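SusD homolog (PDB 3IV0) probably binds glycans at the outer membrane of a gut Bacteroides as a SusD-type lipoprotein, although its own ligand is unknown. Local coordinates at residues A[123-136]-A[199-212]. Sequence-based numbering, arbitrary orientation. Where two conformers were deposited one is given.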
# COMPACT_ATOMS: atom_id res chain seq x y z
N PHE A 123 -21.91 -0.70 7.01
CA PHE A 123 -21.50 -1.76 6.10
C PHE A 123 -21.47 -1.23 4.67
O PHE A 123 -20.62 -1.62 3.87
CB PHE A 123 -22.40 -3.00 6.25
CG PHE A 123 -22.34 -3.66 7.62
CD1 PHE A 123 -21.40 -3.34 8.57
CD2 PHE A 123 -23.26 -4.68 7.92
CE1 PHE A 123 -21.39 -3.98 9.81
CE2 PHE A 123 -23.25 -5.32 9.16
CZ PHE A 123 -22.34 -4.98 10.09
N LYS A 124 -22.41 -0.36 4.34
CA LYS A 124 -22.41 0.27 3.04
C LYS A 124 -21.13 1.09 2.91
O LYS A 124 -20.47 1.04 1.86
CB LYS A 124 -23.62 1.17 2.84
CG LYS A 124 -24.94 0.42 2.63
CD LYS A 124 -26.09 1.46 2.49
CE LYS A 124 -27.44 0.83 2.32
NZ LYS A 124 -28.47 1.92 2.48
N ALA A 125 -20.81 1.91 3.91
CA ALA A 125 -19.60 2.75 3.86
C ALA A 125 -18.35 1.90 3.71
O ALA A 125 -17.45 2.24 2.90
CB ALA A 125 -19.50 3.60 5.09
N GLU A 126 -18.26 0.80 4.44
CA GLU A 126 -17.13 -0.09 4.32
C GLU A 126 -17.03 -0.73 2.95
O GLU A 126 -15.92 -0.85 2.38
CB GLU A 126 -17.20 -1.18 5.39
CG GLU A 126 -17.02 -0.71 6.79
CD GLU A 126 -16.96 -1.86 7.74
OE1 GLU A 126 -16.02 -2.66 7.64
OE2 GLU A 126 -17.86 -2.00 8.59
N ALA A 127 -18.16 -1.10 2.37
CA ALA A 127 -18.16 -1.69 1.05
C ALA A 127 -17.73 -0.66 0.00
O ALA A 127 -16.97 -1.01 -0.92
CB ALA A 127 -19.58 -2.24 0.71
N ILE A 128 -18.19 0.58 0.12
CA ILE A 128 -17.74 1.63 -0.80
C ILE A 128 -16.24 1.85 -0.64
O ILE A 128 -15.52 1.99 -1.64
CB ILE A 128 -18.49 2.92 -0.55
CG1 ILE A 128 -19.94 2.75 -0.99
CG2 ILE A 128 -17.84 4.11 -1.31
CD1 ILE A 128 -20.91 3.76 -0.35
N PHE A 129 -15.75 1.89 0.59
CA PHE A 129 -14.33 2.01 0.82
C PHE A 129 -13.54 0.88 0.16
O PHE A 129 -12.55 1.12 -0.56
CB PHE A 129 -13.99 2.09 2.31
CG PHE A 129 -12.50 2.06 2.58
CD1 PHE A 129 -11.73 3.20 2.38
CD2 PHE A 129 -11.87 0.89 2.95
CE1 PHE A 129 -10.37 3.17 2.58
CE2 PHE A 129 -10.49 0.86 3.14
CZ PHE A 129 -9.75 2.02 2.97
N MSE A 130 -13.96 -0.35 0.35
CA MSE A 130 -13.23 -1.47 -0.15
C MSE A 130 -13.31 -1.57 -1.64
O MSE A 130 -12.32 -1.98 -2.27
CB MSE A 130 -13.72 -2.77 0.53
CG MSE A 130 -13.28 -2.82 1.99
SE MSE A 130 -11.40 -2.63 2.36
CE MSE A 130 -10.81 -4.16 1.52
N ARG A 131 -14.42 -1.18 -2.22
CA ARG A 131 -14.50 -1.12 -3.68
C ARG A 131 -13.52 -0.11 -4.24
O ARG A 131 -12.81 -0.40 -5.21
CB ARG A 131 -15.92 -0.81 -4.13
CG ARG A 131 -16.08 -0.79 -5.65
CD ARG A 131 -17.52 -0.61 -6.08
NE ARG A 131 -17.95 0.73 -5.73
CZ ARG A 131 -19.21 1.16 -5.74
NH1 ARG A 131 -20.18 0.37 -6.08
NH2 ARG A 131 -19.49 2.42 -5.39
N SER A 132 -13.50 1.08 -3.63
CA SER A 132 -12.57 2.13 -4.02
C SER A 132 -11.13 1.73 -3.83
O SER A 132 -10.28 2.02 -4.70
CB SER A 132 -12.84 3.43 -3.29
OG SER A 132 -14.20 3.83 -3.51
N LEU A 133 -10.83 1.07 -2.72
CA LEU A 133 -9.47 0.61 -2.48
C LEU A 133 -9.02 -0.40 -3.52
O LEU A 133 -7.90 -0.37 -4.01
CB LEU A 133 -9.34 0.02 -1.08
CG LEU A 133 -7.93 -0.33 -0.63
CD1 LEU A 133 -7.04 0.91 -0.48
CD2 LEU A 133 -8.00 -1.04 0.71
N SER A 134 -9.93 -1.30 -3.89
CA SER A 134 -9.64 -2.32 -4.90
C SER A 134 -9.40 -1.66 -6.24
O SER A 134 -8.42 -2.01 -6.93
CB SER A 134 -10.77 -3.34 -4.98
OG SER A 134 -10.90 -4.06 -3.75
N TYR A 135 -10.30 -0.75 -6.66
CA TYR A 135 -10.09 -0.04 -7.91
C TYR A 135 -8.77 0.72 -7.88
O TYR A 135 -8.01 0.72 -8.86
CB TYR A 135 -11.24 0.95 -8.21
CG TYR A 135 -12.37 0.28 -8.98
CD1 TYR A 135 -12.14 -0.27 -10.22
CD2 TYR A 135 -13.64 0.21 -8.46
CE1 TYR A 135 -13.15 -0.89 -10.93
CE2 TYR A 135 -14.66 -0.42 -9.17
CZ TYR A 135 -14.39 -0.98 -10.38
OH TYR A 135 -15.39 -1.62 -11.12
N PHE A 136 -8.46 1.40 -6.78
CA PHE A 136 -7.19 2.11 -6.67
C PHE A 136 -6.02 1.17 -6.83
O PHE A 136 -5.09 1.48 -7.59
CB PHE A 136 -7.09 2.84 -5.36
CG PHE A 136 -5.78 3.56 -5.16
CD1 PHE A 136 -5.40 4.58 -6.01
CD2 PHE A 136 -4.99 3.28 -4.07
CE1 PHE A 136 -4.21 5.28 -5.79
CE2 PHE A 136 -3.77 3.98 -3.86
CZ PHE A 136 -3.41 4.98 -4.75
N ARG A 199 -10.85 -2.93 9.97
CA ARG A 199 -12.12 -2.52 9.40
C ARG A 199 -11.99 -1.04 9.09
O ARG A 199 -11.39 -0.28 9.85
CB ARG A 199 -13.25 -2.77 10.42
CG ARG A 199 -13.48 -4.25 10.73
CD ARG A 199 -14.19 -5.01 9.62
NE ARG A 199 -15.59 -4.63 9.46
CZ ARG A 199 -16.60 -5.13 10.16
NH1 ARG A 199 -16.43 -6.09 11.05
NH2 ARG A 199 -17.81 -4.64 9.93
N ALA A 200 -12.50 -0.63 7.94
CA ALA A 200 -12.35 0.75 7.52
C ALA A 200 -12.86 1.74 8.57
O ALA A 200 -13.97 1.59 9.09
CB ALA A 200 -13.12 0.98 6.19
N SER A 201 -12.05 2.76 8.86
CA SER A 201 -12.40 3.87 9.72
C SER A 201 -12.41 5.15 8.89
O SER A 201 -12.06 5.16 7.70
CB SER A 201 -11.38 4.02 10.83
OG SER A 201 -10.13 4.53 10.30
N ARG A 202 -12.74 6.27 9.54
CA ARG A 202 -12.66 7.57 8.88
C ARG A 202 -11.24 7.82 8.37
O ARG A 202 -11.03 8.37 7.30
CB ARG A 202 -13.13 8.67 9.85
CG ARG A 202 -13.34 10.05 9.18
CD ARG A 202 -13.88 11.06 10.22
NE ARG A 202 -14.19 12.39 9.65
CZ ARG A 202 -15.31 12.67 9.01
NH1 ARG A 202 -16.21 11.74 8.77
NH2 ARG A 202 -15.52 13.89 8.54
N GLY A 203 -10.26 7.47 9.18
CA GLY A 203 -8.85 7.59 8.78
C GLY A 203 -8.46 6.76 7.58
O GLY A 203 -7.69 7.22 6.72
N SER A 204 -9.03 5.57 7.44
CA SER A 204 -8.80 4.75 6.26
C SER A 204 -9.25 5.52 4.99
O SER A 204 -8.54 5.56 3.96
CB SER A 204 -9.61 3.47 6.35
OG SER A 204 -9.44 2.78 7.56
N VAL A 205 -10.46 6.08 5.07
CA VAL A 205 -11.03 6.84 3.98
C VAL A 205 -10.16 8.03 3.63
O VAL A 205 -9.87 8.25 2.45
CB VAL A 205 -12.47 7.29 4.28
CG1 VAL A 205 -13.01 8.20 3.18
CG2 VAL A 205 -13.42 6.05 4.47
N ILE A 206 -9.73 8.79 4.63
CA ILE A 206 -8.90 9.96 4.37
C ILE A 206 -7.60 9.56 3.68
O ILE A 206 -7.20 10.19 2.69
CB ILE A 206 -8.63 10.73 5.67
CG1 ILE A 206 -9.93 11.37 6.20
CG2 ILE A 206 -7.56 11.81 5.44
CD1 ILE A 206 -9.83 11.81 7.65
N ALA A 207 -6.91 8.55 4.17
CA ALA A 207 -5.63 8.15 3.59
C ALA A 207 -5.80 7.73 2.14
O ALA A 207 -5.03 8.12 1.26
CB ALA A 207 -4.99 7.04 4.38
N LEU A 208 -6.82 6.94 1.84
CA LEU A 208 -7.07 6.50 0.49
C LEU A 208 -7.34 7.69 -0.44
O LEU A 208 -6.82 7.79 -1.54
CB LEU A 208 -8.23 5.51 0.44
CG LEU A 208 -8.65 5.05 -0.96
CD1 LEU A 208 -7.47 4.51 -1.79
CD2 LEU A 208 -9.80 4.06 -0.91
N MSE A 209 -8.13 8.64 0.03
CA MSE A 209 -8.42 9.82 -0.77
C MSE A 209 -7.20 10.65 -1.05
O MSE A 209 -7.04 11.19 -2.14
CB MSE A 209 -9.50 10.65 -0.11
CG MSE A 209 -10.92 10.02 -0.10
SE MSE A 209 -12.26 11.11 0.71
CE MSE A 209 -12.49 12.51 -0.69
N MSE A 210 -6.29 10.72 -0.07
CA MSE A 210 -5.05 11.44 -0.30
C MSE A 210 -4.21 10.77 -1.37
O MSE A 210 -3.70 11.44 -2.27
CB MSE A 210 -4.23 11.60 0.98
CG MSE A 210 -4.96 12.33 2.05
SE MSE A 210 -4.12 12.34 3.82
CE MSE A 210 -2.82 13.51 3.48
N HIS A 211 -4.14 9.44 -1.33
CA HIS A 211 -3.41 8.70 -2.35
C HIS A 211 -4.03 8.87 -3.72
O HIS A 211 -3.32 9.08 -4.71
CB HIS A 211 -3.39 7.23 -1.98
CG HIS A 211 -2.21 6.85 -1.19
ND1 HIS A 211 -2.10 6.99 0.18
CD2 HIS A 211 -1.05 6.32 -1.62
CE1 HIS A 211 -0.90 6.57 0.56
NE2 HIS A 211 -0.25 6.16 -0.51
N ILE A 212 -5.35 8.83 -3.82
CA ILE A 212 -6.01 8.94 -5.12
C ILE A 212 -5.75 10.33 -5.70
O ILE A 212 -5.37 10.45 -6.89
CB ILE A 212 -7.51 8.64 -5.01
CG1 ILE A 212 -7.78 7.18 -4.71
CG2 ILE A 212 -8.23 9.04 -6.31
CD1 ILE A 212 -9.22 6.90 -4.31
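The side chain of Leu208 is a knob in a hole on the 123-136 part of helix 117-142, formed by Phe129, Ser132, Leu133 and Phe136, where two nearly parallel helices, 28° apart, pack in the alpha-helical core of this SusD-family fold. Followed outward, Leu208 CB lies 3.8 Å from CE1 of the Phe129 ring. With CG anti to the backbone N (chi1 176°), the side chain then forks: Leu208 CD2 takes the Phe129 side, 3.6 Å from CE1 of that ring, and also lies against the backbone N of Leu133 and then Ser132 CB, while Leu208 CD1 reaches CD2 of Phe136 at 3.6 Å and CD1 of Leu133. A branched leucine suits a hole walled by two phenylalanines, since each methyl can meet one ring. Phe129 also takes the methyl of Ala200 and an off-centre CH-pi contact from Ser204 CB; Ser204 belongs to the capping box with Ser201 that starts helix 202-219, and its hydroxyl bonds Leu265 O as well.

Before that helix, Arg199 bends back to Glu126 and grips it side-on, the carboxylate and guanidinium nearly coplanar. Glu23 also pairs with the arginine, and Tyr30 bonds OE1 of Glu126. A leucine in place of Arg199 would probably leave the carboxylates of Glu126 and Glu23 without the positive charge they share. Arg199 NH2 reaches Glu126 OE2 at 3.0 Å, whereas Arg199 NE meets the syn lone pair of Glu126 OE1 at 2.7 Å, nearly straight at 174°.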